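Local coordinates for protein flavin prenyltransferase UbiX (Methanocaldococcus jannaschii, PDB 6M8V) that probably makes prenylated FMN, the cofactor of UbiD decarboxylases, by joining a dimethylallyl group from dimethylallyl phosphate to N5 and C6 of the flavin without a metal, at residues A[5-10]-A[14-19]; A[31-36]-A[50-55]; A[86-91]-A[99-104]. All coordinates share one frame; numbering follows the deposited sequence.

Contact 1 (A[5-10]-A[14-19]); sequences VCITGA and IYAKRL. With FMN (flavin mononucleotide), chain B.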
loop_
_atom_site.group_PDB
_atom_site.type_symbol
_atom_site.label_atom_id
_atom_site.label_comp_id
_atom_site.label_asym_id
_atom_site.label_seq_id
_atom_site.Cartn_x
_atom_site.Cartn_y
_atom_site.Cartn_z
ATOM N N VAL A 5 2.483 -32.015 -15.142
ATOM C CA VAL A 5 3.857 -31.550 -15.293
ATOM C C VAL A 5 3.910 -30.636 -16.509
ATOM O O VAL A 5 3.545 -31.045 -17.618
ATOM C CB VAL A 5 4.842 -32.722 -15.429
ATOM C CG1 VAL A 5 6.230 -32.203 -15.766
ATOM C CG2 VAL A 5 4.873 -33.537 -14.147
ATOM N N CYS A 6 4.354 -29.396 -16.301
ATOM C CA CYS A 6 4.410 -28.385 -17.349
ATOM C C CYS A 6 5.857 -27.952 -17.533
ATOM O O CYS A 6 6.474 -27.438 -16.595
ATOM C CB CYS A 6 3.534 -27.177 -16.998
ATOM S SG CYS A 6 1.823 -27.559 -16.502
ATOM N N ILE A 7 6.385 -28.141 -18.740
ATOM C CA ILE A 7 7.755 -27.769 -19.078
ATOM C C ILE A 7 7.711 -26.504 -19.921
ATOM O O ILE A 7 7.111 -26.493 -21.001
ATOM C CB ILE A 7 8.485 -28.893 -19.832
ATOM C CG1 ILE A 7 8.180 -30.256 -19.203
ATOM C CG2 ILE A 7 9.985 -28.621 -19.864
ATOM C CD1 ILE A 7 8.923 -31.423 -19.857
ATOM N N THR A 8 8.358 -25.446 -19.448
ATOM C CA THR A 8 8.426 -24.194 -20.191
ATOM C C THR A 8 9.865 -23.910 -20.600
ATOM O O THR A 8 10.812 -24.548 -20.133
ATOM C CB THR A 8 7.852 -23.022 -19.379
ATOM O OG1 THR A 8 8.635 -22.812 -18.197
ATOM C CG2 THR A 8 6.413 -23.301 -18.991
ATOM N N GLY A 9 10.015 -22.935 -21.492
ATOM C CA GLY A 9 11.298 -22.657 -22.106
ATOM C C GLY A 9 12.303 -21.955 -21.218
ATOM O O GLY A 9 12.577 -20.770 -21.395
ATOM N N ALA A 10 12.872 -22.674 -20.260
ATOM C CA ALA A 10 13.967 -22.144 -19.470
ATOM C C ALA A 10 15.002 -23.242 -19.306
ATOM O O ALA A 10 14.702 -24.428 -19.459
ATOM C CB ALA A 10 13.494 -21.623 -18.105
ATOM N N ILE A 14 16.392 -30.793 -17.681
ATOM C CA ILE A 14 16.796 -32.077 -17.112
ATOM C C ILE A 14 16.044 -32.357 -15.819
ATOM O O ILE A 14 15.759 -33.517 -15.496
ATOM C CB ILE A 14 18.322 -32.114 -16.896
ATOM C CG1 ILE A 14 18.762 -33.496 -16.413
ATOM C CG2 ILE A 14 18.759 -31.028 -15.919
ATOM C CD1 ILE A 14 20.259 -33.656 -16.337
ATOM N N TYR A 15 15.702 -31.310 -15.060
ATOM C CA TYR A 15 14.889 -31.506 -13.866
ATOM C C TYR A 15 13.537 -32.106 -14.221
ATOM O O TYR A 15 13.049 -33.006 -13.530
ATOM C CB TYR A 15 14.690 -30.183 -13.127
ATOM C CG TYR A 15 15.927 -29.576 -12.509
ATOM C CD1 TYR A 15 16.623 -30.231 -11.503
ATOM C CD2 TYR A 15 16.371 -28.318 -12.900
ATOM C CE1 TYR A 15 17.748 -29.662 -10.929
ATOM C CE2 TYR A 15 17.489 -27.743 -12.327
ATOM C CZ TYR A 15 18.172 -28.421 -11.343
ATOM O OH TYR A 15 19.280 -27.846 -10.772
ATOM N N ALA A 16 12.914 -31.616 -15.295
ATOM C CA ALA A 16 11.614 -32.144 -15.696
ATOM C C ALA A 16 11.727 -33.588 -16.169
ATOM O O ALA A 16 10.848 -34.412 -15.884
ATOM C CB ALA A 16 11.005 -31.266 -16.788
ATOM N N LYS A 17 12.798 -33.911 -16.894
ATOM C CA LYS A 17 12.992 -35.281 -17.358
ATOM C C LYS A 17 13.131 -36.237 -16.178
ATOM O O LYS A 17 12.462 -37.275 -16.125
ATOM C CB LYS A 17 14.219 -35.357 -18.272
ATOM C CG LYS A 17 14.534 -36.763 -18.807
ATOM C CD LYS A 17 15.828 -36.765 -19.619
ATOM C CE LYS A 17 16.194 -38.161 -20.127
ATOM N NZ LYS A 17 16.395 -39.147 -19.024
ATOM N N ARG A 18 13.979 -35.884 -15.208
ATOM C CA ARG A 18 14.174 -36.743 -14.044
ATOM C C ARG A 18 12.897 -36.873 -13.219
ATOM O O ARG A 18 12.571 -37.966 -12.742
ATOM C CB ARG A 18 15.316 -36.208 -13.182
ATOM C CG ARG A 18 15.622 -37.052 -11.948
ATOM C CD ARG A 18 16.059 -38.476 -12.315
ATOM N NE ARG A 18 16.939 -38.508 -13.481
ATOM C CZ ARG A 18 18.227 -38.172 -13.460
ATOM N NH1 ARG A 18 18.798 -37.775 -12.328
ATOM N NH2 ARG A 18 18.946 -38.231 -14.574
ATOM N N LEU A 19 12.166 -35.769 -13.030
ATOM C CA LEU A 19 10.910 -35.844 -12.287
ATOM C C LEU A 19 9.915 -36.773 -12.974
ATOM O O LEU A 19 9.205 -37.537 -12.307
ATOM C CB LEU A 19 10.306 -34.446 -12.120
ATOM C CG LEU A 19 8.895 -34.387 -11.518
ATOM C CD1 LEU A 19 8.892 -34.870 -10.072
ATOM C CD2 LEU A 19 8.297 -32.976 -11.616
HETATM N N1 FMN B . 13.993 -17.609 -19.881
HETATM C C2 FMN B . 14.060 -17.640 -18.504
HETATM O O2 FMN B . 13.256 -16.961 -17.886
HETATM N N3 FMN B . 15.004 -18.407 -17.830
HETATM C C4 FMN B . 15.892 -19.170 -18.576
HETATM O O4 FMN B . 16.751 -19.884 -18.050
HETATM C C4A FMN B . 15.825 -19.140 -19.962
HETATM N N5 FMN B . 16.719 -19.898 -20.673
HETATM C C5A FMN B . 16.671 -19.887 -22.043
HETATM C C6 FMN B . 17.581 -20.663 -22.735
HETATM C C7 FMN B . 17.557 -20.666 -24.115
HETATM C C7M FMN B . 18.542 -21.512 -24.851
HETATM C C8 FMN B . 16.625 -19.901 -24.804
HETATM C C8M FMN B . 16.618 -19.929 -26.301
HETATM C C9 FMN B . 15.708 -19.119 -24.109
HETATM C C9A FMN B . 15.730 -19.112 -22.719
HETATM N N10 FMN B . 14.824 -18.347 -22.007
HETATM C C10 FMN B . 14.879 -18.360 -20.623
HETATM C "C1'" FMN B . 13.810 -17.493 -22.727
HETATM C "C2'" FMN B . 12.413 -18.103 -22.710
HETATM O "O2'" FMN B . 12.424 -19.339 -23.389
HETATM C "C3'" FMN B . 11.394 -17.192 -23.379
HETATM O "O3'" FMN B . 11.053 -16.132 -22.510
HETATM C "C4'" FMN B . 10.153 -17.974 -23.811
HETATM O "O4'" FMN B . 9.223 -17.089 -24.388
HETATM C "C5'" FMN B . 9.483 -18.742 -22.675
HETATM O "O5'" FMN B . 8.236 -19.229 -23.134
HETATM P P FMN B . 7.480 -20.461 -22.413
HETATM O O1P FMN B . 8.311 -21.702 -22.569
HETATM O O2P FMN B . 7.349 -20.147 -20.942
HETATM O O3P FMN B . 6.114 -20.650 -23.026
#

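Contact 2 (A[31-36]-A[50-55]); sequences LIISNS and KEIKKL. With FMN (flavin mononucleotide), chain B.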
loop_
_atom_site.group_PDB
_atom_site.type_symbol
_atom_site.label_atom_id
_atom_site.label_comp_id
_atom_site.label_asym_id
_atom_site.label_seq_id
_atom_site.Cartn_x
_atom_site.Cartn_y
_atom_site.Cartn_z
ATOM N N LEU A 31 1.230 -34.355 -19.092
ATOM C CA LEU A 31 2.394 -33.588 -19.506
ATOM C C LEU A 31 2.005 -32.555 -20.549
ATOM O O LEU A 31 1.252 -32.852 -21.482
ATOM C CB LEU A 31 3.478 -34.509 -20.068
ATOM C CG LEU A 31 4.793 -33.914 -20.577
ATOM C CD1 LEU A 31 5.565 -33.222 -19.460
ATOM C CD2 LEU A 31 5.632 -35.013 -21.200
ATOM N N ILE A 32 2.514 -31.337 -20.376
ATOM C CA ILE A 32 2.410 -30.277 -21.371
ATOM C C ILE A 32 3.801 -29.689 -21.563
ATOM O O ILE A 32 4.505 -29.423 -20.584
ATOM C CB ILE A 32 1.416 -29.176 -20.951
ATOM C CG1 ILE A 32 0.135 -29.783 -20.375
ATOM C CG2 ILE A 32 1.103 -28.266 -22.133
ATOM C CD1 ILE A 32 -0.715 -28.793 -19.592
ATOM N N ILE A 33 4.194 -29.491 -22.820
ATOM C CA ILE A 33 5.507 -28.951 -23.166
ATOM C C ILE A 33 5.292 -27.771 -24.102
ATOM O O ILE A 33 4.684 -27.925 -25.170
ATOM C CB ILE A 33 6.415 -30.011 -23.819
ATOM C CG1 ILE A 33 6.512 -31.257 -22.934
ATOM C CG2 ILE A 33 7.802 -29.444 -24.079
ATOM C CD1 ILE A 33 7.258 -32.421 -23.574
ATOM N N SER A 34 5.773 -26.595 -23.703
ATOM C CA SER A 34 5.630 -25.423 -24.554
ATOM C C SER A 34 6.570 -25.520 -25.754
ATOM O O SER A 34 7.563 -26.253 -25.742
ATOM C CB SER A 34 5.923 -24.140 -23.776
ATOM O OG SER A 34 7.304 -24.036 -23.477
ATOM N N ASN A 35 6.248 -24.748 -26.796
ATOM C CA ASN A 35 7.066 -24.761 -28.007
ATOM C C ASN A 35 8.509 -24.378 -27.704
ATOM O O ASN A 35 9.442 -24.985 -28.239
ATOM C CB ASN A 35 6.472 -23.821 -29.055
ATOM C CG ASN A 35 5.309 -24.441 -29.800
ATOM O OD1 ASN A 35 5.203 -25.664 -29.903
ATOM N ND2 ASN A 35 4.426 -23.597 -30.323
ATOM N N SER A 36 8.712 -23.374 -26.847
ATOM C CA SER A 36 10.067 -22.981 -26.471
ATOM C C SER A 36 10.792 -24.113 -25.755
ATOM O O SER A 36 11.983 -24.347 -25.996
ATOM C CB SER A 36 10.028 -21.735 -25.586
ATOM O OG SER A 36 9.462 -20.636 -26.275
ATOM N N LYS A 50 9.821 -35.425 -28.419
ATOM C CA LYS A 50 8.887 -36.544 -28.354
ATOM C C LYS A 50 9.404 -37.676 -27.474
ATOM O O LYS A 50 8.609 -38.507 -27.024
ATOM C CB LYS A 50 8.584 -37.059 -29.764
ATOM C CG LYS A 50 7.993 -36.003 -30.694
ATOM C CD LYS A 50 8.208 -36.356 -32.166
ATOM C CE LYS A 50 8.550 -35.117 -32.992
ATOM N NZ LYS A 50 7.346 -34.444 -33.563
ATOM N N GLU A 51 10.716 -37.721 -27.213
ATOM C CA GLU A 51 11.261 -38.687 -26.263
ATOM C C GLU A 51 10.786 -38.406 -24.844
ATOM O O GLU A 51 10.654 -39.333 -24.040
ATOM C CB GLU A 51 12.788 -38.665 -26.309
ATOM C CG GLU A 51 13.412 -39.419 -27.477
ATOM C CD GLU A 51 13.405 -40.921 -27.276
ATOM O OE1 GLU A 51 12.437 -41.581 -27.716
ATOM O OE2 GLU A 51 14.371 -41.441 -26.676
ATOM N N ILE A 52 10.551 -37.136 -24.511
ATOM C CA ILE A 52 10.013 -36.788 -23.200
ATOM C C ILE A 52 8.526 -37.101 -23.145
ATOM O O ILE A 52 8.001 -37.500 -22.099
ATOM C CB ILE A 52 10.299 -35.303 -22.903
ATOM C CG1 ILE A 52 11.803 -35.028 -22.971
ATOM C CG2 ILE A 52 9.741 -34.894 -21.545
ATOM C CD1 ILE A 52 12.589 -35.649 -21.843
ATOM N N LYS A 53 7.834 -36.946 -24.276
ATOM C CA LYS A 53 6.390 -37.150 -24.339
ATOM C C LYS A 53 5.978 -38.537 -23.870
ATOM O O LYS A 53 4.897 -38.696 -23.290
ATOM C CB LYS A 53 5.916 -36.906 -25.772
ATOM C CG LYS A 53 4.442 -37.142 -26.038
ATOM C CD LYS A 53 4.149 -36.811 -27.492
ATOM C CE LYS A 53 2.697 -37.033 -27.867
ATOM N NZ LYS A 53 2.514 -36.897 -29.343
ATOM N N LYS A 54 6.820 -39.547 -24.095
ATOM C CA LYS A 54 6.412 -40.913 -23.798
ATOM C C LYS A 54 6.492 -41.262 -22.317
ATOM O O LYS A 54 6.017 -42.334 -21.935
ATOM C CB LYS A 54 7.252 -41.925 -24.590
ATOM C CG LYS A 54 8.708 -41.549 -24.772
ATOM C CD LYS A 54 9.535 -42.716 -25.304
ATOM C CE LYS A 54 9.076 -43.159 -26.684
ATOM N NZ LYS A 54 9.675 -42.325 -27.764
ATOM N N LEU A 55 7.068 -40.405 -21.472
ATOM C CA LEU A 55 7.168 -40.732 -20.052
ATOM C C LEU A 55 5.920 -40.376 -19.260
ATOM O O LEU A 55 5.909 -40.569 -18.039
ATOM C CB LEU A 55 8.374 -40.037 -19.423
ATOM C CG LEU A 55 9.649 -40.009 -20.266
ATOM C CD1 LEU A 55 10.720 -39.176 -19.575
ATOM C CD2 LEU A 55 10.132 -41.430 -20.523
HETATM N N1 FMN B . 13.993 -17.609 -19.881
HETATM C C2 FMN B . 14.060 -17.640 -18.504
HETATM O O2 FMN B . 13.256 -16.961 -17.886
HETATM N N3 FMN B . 15.004 -18.407 -17.830
HETATM C C4 FMN B . 15.892 -19.170 -18.576
HETATM O O4 FMN B . 16.751 -19.884 -18.050
HETATM C C4A FMN B . 15.825 -19.140 -19.962
HETATM N N5 FMN B . 16.719 -19.898 -20.673
HETATM C C5A FMN B . 16.671 -19.887 -22.043
HETATM C C6 FMN B . 17.581 -20.663 -22.735
HETATM C C7 FMN B . 17.557 -20.666 -24.115
HETATM C C7M FMN B . 18.542 -21.512 -24.851
HETATM C C8 FMN B . 16.625 -19.901 -24.804
HETATM C C8M FMN B . 16.618 -19.929 -26.301
HETATM C C9 FMN B . 15.708 -19.119 -24.109
HETATM C C9A FMN B . 15.730 -19.112 -22.719
HETATM N N10 FMN B . 14.824 -18.347 -22.007
HETATM C C10 FMN B . 14.879 -18.360 -20.623
HETATM C "C1'" FMN B . 13.810 -17.493 -22.727
HETATM C "C2'" FMN B . 12.413 -18.103 -22.710
HETATM O "O2'" FMN B . 12.424 -19.339 -23.389
HETATM C "C3'" FMN B . 11.394 -17.192 -23.379
HETATM O "O3'" FMN B . 11.053 -16.132 -22.510
HETATM C "C4'" FMN B . 10.153 -17.974 -23.811
HETATM O "O4'" FMN B . 9.223 -17.089 -24.388
HETATM C "C5'" FMN B . 9.483 -18.742 -22.675
HETATM O "O5'" FMN B . 8.236 -19.229 -23.134
HETATM P P FMN B . 7.480 -20.461 -22.413
HETATM O O1P FMN B . 8.311 -21.702 -22.569
HETATM O O2P FMN B . 7.349 -20.147 -20.942
HETATM O O3P FMN B . 6.114 -20.650 -23.026
#

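Contact 3 (A[86-91]-A[99-104]); sequences MKTLSA and NLIVRV. With FMN (flavin mononucleotide), chain B; FMN (flavin mononucleotide), chain C; PO4 (phosphate ion), chain D.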
loop_
_atom_site.group_PDB
_atom_site.type_symbol
_atom_site.label_atom_id
_atom_site.label_comp_id
_atom_site.label_asym_id
_atom_site.label_seq_id
_atom_site.Cartn_x
_atom_site.Cartn_y
_atom_site.Cartn_z
ATOM N N MET A 86 10.653 -17.054 -17.020
ATOM C CA MET A 86 10.201 -15.786 -16.451
ATOM C C MET A 86 8.926 -15.319 -17.136
ATOM O O MET A 86 8.045 -14.736 -16.491
ATOM C CB MET A 86 11.296 -14.723 -16.558
ATOM C CG MET A 86 12.562 -15.006 -15.742
ATOM S SD MET A 86 12.303 -15.421 -14.008
ATOM C CE MET A 86 12.187 -17.212 -14.039
ATOM N N LYS A 87 8.806 -15.609 -18.428
ATOM C CA LYS A 87 7.586 -15.320 -19.170
ATOM C C LYS A 87 6.384 -16.036 -18.564
ATOM O O LYS A 87 5.318 -15.440 -18.375
ATOM C CB LYS A 87 7.790 -15.725 -20.633
ATOM C CG LYS A 87 6.576 -15.585 -21.514
ATOM C CD LYS A 87 6.105 -16.926 -22.010
ATOM C CE LYS A 87 5.127 -16.757 -23.158
ATOM N NZ LYS A 87 4.418 -18.028 -23.441
ATOM N N THR A 88 6.530 -17.326 -18.267
ATOM C CA THR A 88 5.405 -18.072 -17.718
ATOM C C THR A 88 5.148 -17.700 -16.260
ATOM O O THR A 88 3.990 -17.670 -15.824
ATOM C CB THR A 88 5.656 -19.574 -17.880
ATOM O OG1 THR A 88 5.635 -19.902 -19.276
ATOM C CG2 THR A 88 4.586 -20.385 -17.174
ATOM N N LEU A 89 6.208 -17.402 -15.501
ATOM C CA LEU A 89 6.030 -16.874 -14.153
ATOM C C LEU A 89 5.191 -15.602 -14.181
ATOM O O LEU A 89 4.278 -15.431 -13.365
ATOM C CB LEU A 89 7.397 -16.601 -13.508
ATOM C CG LEU A 89 7.386 -15.754 -12.225
ATOM C CD1 LEU A 89 6.706 -16.503 -11.084
ATOM C CD2 LEU A 89 8.779 -15.288 -11.815
ATOM N N SER A 90 5.485 -14.704 -15.122
ATOM C CA SER A 90 4.701 -13.484 -15.273
ATOM C C SER A 90 3.248 -13.800 -15.603
ATOM O O SER A 90 2.326 -13.252 -14.988
ATOM C CB SER A 90 5.324 -12.604 -16.357
ATOM O OG SER A 90 4.407 -11.624 -16.809
ATOM N N ALA A 91 3.027 -14.691 -16.577
ATOM C CA ALA A 91 1.670 -15.016 -17.011
ATOM C C ALA A 91 0.848 -15.623 -15.885
ATOM O O ALA A 91 -0.325 -15.274 -15.708
ATOM C CB ALA A 91 1.708 -15.968 -18.208
ATOM N N ASN A 99 -2.258 -19.941 -22.878
ATOM C CA ASN A 99 -1.952 -21.299 -23.307
ATOM C C ASN A 99 -2.479 -22.260 -22.251
ATOM O O ASN A 99 -3.019 -21.844 -21.220
ATOM C CB ASN A 99 -0.448 -21.491 -23.551
ATOM C CG ASN A 99 0.397 -21.147 -22.337
ATOM O OD1 ASN A 99 0.074 -21.518 -21.210
ATOM N ND2 ASN A 99 1.495 -20.438 -22.567
ATOM N N LEU A 100 -2.304 -23.562 -22.500
ATOM C CA LEU A 100 -2.873 -24.556 -21.596
ATOM C C LEU A 100 -2.130 -24.599 -20.265
ATOM O O LEU A 100 -2.749 -24.831 -19.220
ATOM C CB LEU A 100 -2.872 -25.938 -22.255
ATOM C CG LEU A 100 -3.568 -27.065 -21.472
ATOM C CD1 LEU A 100 -5.049 -26.774 -21.315
ATOM C CD2 LEU A 100 -3.362 -28.443 -22.115
ATOM N N ILE A 101 -0.815 -24.367 -20.278
ATOM C CA ILE A 101 -0.038 -24.410 -19.043
ATOM C C ILE A 101 -0.554 -23.373 -18.044
ATOM O O ILE A 101 -0.889 -23.701 -16.901
ATOM C CB ILE A 101 1.458 -24.215 -19.346
ATOM C CG1 ILE A 101 2.032 -25.496 -19.970
ATOM C CG2 ILE A 101 2.218 -23.841 -18.074
ATOM C CD1 ILE A 101 3.496 -25.392 -20.373
ATOM N N VAL A 102 -0.627 -22.109 -18.463
ATOM C CA VAL A 102 -1.085 -21.058 -17.559
ATOM C C VAL A 102 -2.547 -21.268 -17.192
ATOM O O VAL A 102 -2.964 -20.969 -16.066
ATOM C CB VAL A 102 -0.841 -19.673 -18.196
ATOM C CG1 VAL A 102 -1.192 -18.539 -17.214
ATOM C CG2 VAL A 102 0.593 -19.558 -18.645
ATOM N N ARG A 103 -3.347 -21.807 -18.114
ATOM C CA ARG A 103 -4.750 -22.056 -17.805
ATOM C C ARG A 103 -4.895 -23.079 -16.680
ATOM O O ARG A 103 -5.716 -22.889 -15.772
ATOM C CB ARG A 103 -5.493 -22.506 -19.068
ATOM C CG ARG A 103 -6.916 -23.015 -18.832
ATOM C CD ARG A 103 -7.851 -21.943 -18.246
ATOM N NE ARG A 103 -9.219 -22.450 -18.136
ATOM C CZ ARG A 103 -10.216 -21.832 -17.504
ATOM N NH1 ARG A 103 -10.012 -20.665 -16.914
ATOM N NH2 ARG A 103 -11.425 -22.384 -17.464
ATOM N N VAL A 104 -4.094 -24.155 -16.697
ATOM C CA VAL A 104 -4.219 -25.142 -15.621
ATOM C C VAL A 104 -3.615 -24.622 -14.320
ATOM O O VAL A 104 -4.038 -25.031 -13.231
ATOM C CB VAL A 104 -3.613 -26.509 -16.015
ATOM C CG1 VAL A 104 -4.268 -27.054 -17.289
ATOM C CG2 VAL A 104 -2.106 -26.436 -16.161
HETATM N N1 FMN B . 13.993 -17.609 -19.881
HETATM C C2 FMN B . 14.060 -17.640 -18.504
HETATM O O2 FMN B . 13.256 -16.961 -17.886
HETATM N N3 FMN B . 15.004 -18.407 -17.830
HETATM C C4 FMN B . 15.892 -19.170 -18.576
HETATM O O4 FMN B . 16.751 -19.884 -18.050
HETATM C C4A FMN B . 15.825 -19.140 -19.962
HETATM N N5 FMN B . 16.719 -19.898 -20.673
HETATM C C5A FMN B . 16.671 -19.887 -22.043
HETATM C C6 FMN B . 17.581 -20.663 -22.735
HETATM C C7 FMN B . 17.557 -20.666 -24.115
HETATM C C7M FMN B . 18.542 -21.512 -24.851
HETATM C C8 FMN B . 16.625 -19.901 -24.804
HETATM C C8M FMN B . 16.618 -19.929 -26.301
HETATM C C9 FMN B . 15.708 -19.119 -24.109
HETATM C C9A FMN B . 15.730 -19.112 -22.719
HETATM N N10 FMN B . 14.824 -18.347 -22.007
HETATM C C10 FMN B . 14.879 -18.360 -20.623
HETATM C "C1'" FMN B . 13.810 -17.493 -22.727
HETATM C "C2'" FMN B . 12.413 -18.103 -22.710
HETATM O "O2'" FMN B . 12.424 -19.339 -23.389
HETATM C "C3'" FMN B . 11.394 -17.192 -23.379
HETATM O "O3'" FMN B . 11.053 -16.132 -22.510
HETATM C "C4'" FMN B . 10.153 -17.974 -23.811
HETATM O "O4'" FMN B . 9.223 -17.089 -24.388
HETATM C "C5'" FMN B . 9.483 -18.742 -22.675
HETATM O "O5'" FMN B . 8.236 -19.229 -23.134
HETATM P P FMN B . 7.480 -20.461 -22.413
HETATM O O1P FMN B . 8.311 -21.702 -22.569
HETATM O O2P FMN B . 7.349 -20.147 -20.942
HETATM O O3P FMN B . 6.114 -20.650 -23.026
HETATM N N1 FMN C . -11.546 -19.329 -19.855
HETATM C C2 FMN C . -12.201 -18.574 -18.905
HETATM O O2 FMN C . -11.560 -17.706 -18.336
HETATM N N3 FMN C . -13.540 -18.783 -18.593
HETATM C C4 FMN C . -14.231 -19.776 -19.275
HETATM O O4 FMN C . -15.423 -20.014 -19.061
HETATM C C4A FMN C . -13.573 -20.536 -20.231
HETATM N N5 FMN C . -14.279 -21.514 -20.883
HETATM C C5A FMN C . -13.650 -22.277 -21.834
HETATM C C6 FMN C . -14.385 -23.253 -22.478
HETATM C C7 FMN C . -13.776 -24.037 -23.438
HETATM C C7M FMN C . -14.582 -25.085 -24.130
HETATM C C8 FMN C . -12.439 -23.846 -23.756
HETATM C C8M FMN C . -11.806 -24.707 -24.805
HETATM C C9 FMN C . -11.697 -22.862 -23.109
HETATM C C9A FMN C . -12.306 -22.072 -22.141
HETATM N N10 FMN C . -11.590 -21.085 -21.489
HETATM C C10 FMN C . -12.229 -20.320 -20.527
HETATM C "C1'" FMN C . -10.131 -20.863 -21.802
HETATM C "C2'" FMN C . -9.899 -19.634 -22.673
HETATM O "O2'" FMN C . -10.537 -19.805 -23.919
HETATM C "C3'" FMN C . -8.418 -19.389 -22.917
HETATM O "O3'" FMN C . -7.830 -18.813 -21.768
HETATM C "C4'" FMN C . -8.198 -18.512 -24.150
HETATM O "O4'" FMN C . -6.819 -18.279 -24.315
HETATM C "C5'" FMN C . -8.933 -17.176 -24.094
HETATM O "O5'" FMN C . -8.477 -16.366 -25.161
HETATM P P FMN C . -9.337 -15.116 -25.715
HETATM O O1P FMN C . -10.614 -15.630 -26.314
HETATM O O2P FMN C . -9.675 -14.214 -24.552
HETATM O O3P FMN C . -8.532 -14.357 -26.741
HETATM P P PO4 D . -14.615 -23.920 -15.892
HETATM O O1 PO4 D . -14.260 -24.645 -17.171
HETATM O O2 PO4 D . -15.981 -24.350 -15.406
HETATM O O3 PO4 D . -13.594 -24.239 -14.824
HETATM O O4 PO4 D . -14.622 -22.434 -16.171
HETATM O O HOH W 1 3.407 -18.622 -20.826
#

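Contact 1 (A[5-10]-A[14-19])
Strand residues 5-7 pack against residues 14-19 of helix 13-22, the two backbones coming nearest at Ile7 and Ala16, whose CA atoms are 6.7 Å apart; no hydrogen bond crosses between the segments. The tighter of the two side-chain contacts is made by Ile7, which lays its CG1-CD1 arm alongside the methyl of Ala16, CD1 of Ile7 standing 3.7 Å from Ala16 CB. With CG1 anti to the carbonyl carbon (chi1 -42°) and the arm extended beyond it, Ile7 presents two carbons of that arm to one small methyl. One helical turn on, Val5 CG2 meets Leu19 CD2 at 4.3 Å, a looser touch between branch ends. Cys6, between them on the strand, turns to the other face of the sheet, where Ile101 and Val104 lie. Past the strand, residues 8-10 line the FMN site. Gly9, centre of an inverse gamma turn, faces O1P of FMN with its N and the ribityl O2' with its carbonyl O, both at modelled distances too short to be taken literally, while Ala10 CB rests 3.5 Å from C4 of the flavin. Strand, phosphate-binding loop and helix 13-22 form the opening of a beta-alpha-beta unit completed by strand 28-33, as in other Rossmann-like flavoproteins.

Contact 2 (A[31-36]-A[50-55])
Ile52 faces both Leu31 and Ile33 with its CG2 methyl, and this is where strand 31-33 and the short, weakly bonded helix around 50-53 pack closely. Ile33 CD1 reaches that methyl at 4.0 Å, the two isoleucine side chains crossing at about a right angle. Leu31 comes in with its CD2 branch, which lies 4.1 Å from Ile52 CG2 and also presses on the backbone, 3.6 Å from Ile52 O and 3.9 Å from Lys53 CA. Having CG anti to the backbone N (chi1 180°) carries the leucine branch across to the helix. The side chains that meet are apolar, and no hydrogen bond joins the segments. On the solvent side the contact slackens: Lys53 touches Leu31 through its CA, and its fully extended side chain runs off into solvent, while Lys54 NZ closes a salt bridge with Glu51 OE1 at 2.9 Å between two exposed residues of the same segment. At the far end of the strand, Ser34 N-caps helix 35-45 through Ala37 N and donates from OG to O1P of FMN at 2.7 Å, so one hydroxyl serves both helix start and phosphate. The packed face continues onto Leu20 of helix 13-22 and Ile7 of strand 2-7, and Tyr59 of strand 58-61, the edge strand of the sheet within this chain, flanks Leu31, Ile33 and Lys53.

Contact 3 (A[86-91]-A[99-104])
Ala91 and Val102 form the apolar centre where helices 86-94 and 100-110 meet, CB of Ala91 lying 3.8 Å from Val102 CG2, while CG1 of the valine rests against Ala91 O. Beside them the Thr88 CG2 methyl spans toward the CG2 atoms of Ile101 and Val102, both at 4.3 Å. At the phosphate end the contact turns polar: Lys87 NZ and Asn99 ND2 approach from opposite directions and share one water, which accepts from both and donates to Thr88 OG1. The same lysine donates to O3P of FMN at 3.2 Å, bent at chi2 (-115°) to follow the phosphate; Thr88 OG1 faces O2P, at a modelled distance too short to be taken literally. Helix 86-94 thus starts on the cofactor, following strand 78-84 of the Rossmann-like sheet, with Met86 N donating to flavin O2 at 2.7 Å. A methionine in place of Lys87 would probably leave O3P without this positive partner and the bridging water with one donor fewer. Asn99 is fixed in turn as N-cap of helix 100-110: its OD1 accepts from Val102 N at 2.9 Å, almost straight at 177°. The two short axes cross at -41°, 10.2 Å apart. Farther out, the Arg103 guanidinium lies with one face over N1 of a second FMN, offset toward the rim, and pairs with Glu121 of the fourth subunit.

How the contacts relate
From the N terminus, contact 1 closes a very short loop between strand 2-7 and helix 13-22. The chain then enters strand 28-33 and helix 35-45 before contact 2 brings 50-55 back against that strand, and after strands 58-61 and 78-84 contact 3 joins two consecutive helices. The three follow in series, none enclosing or crossing another. Contacts 1 and 2 adjoin through neighbouring parallel strands, with Ile7 N probably hydrogen-bonded to Ile32 O. From the other face of the sheet, Ile101 of contact 3 packs on both Cys6 and Ile32. All three hold residues that bind the same FMN, which lies where strands 2-7 and 28-33 end and helix 86-94 begins.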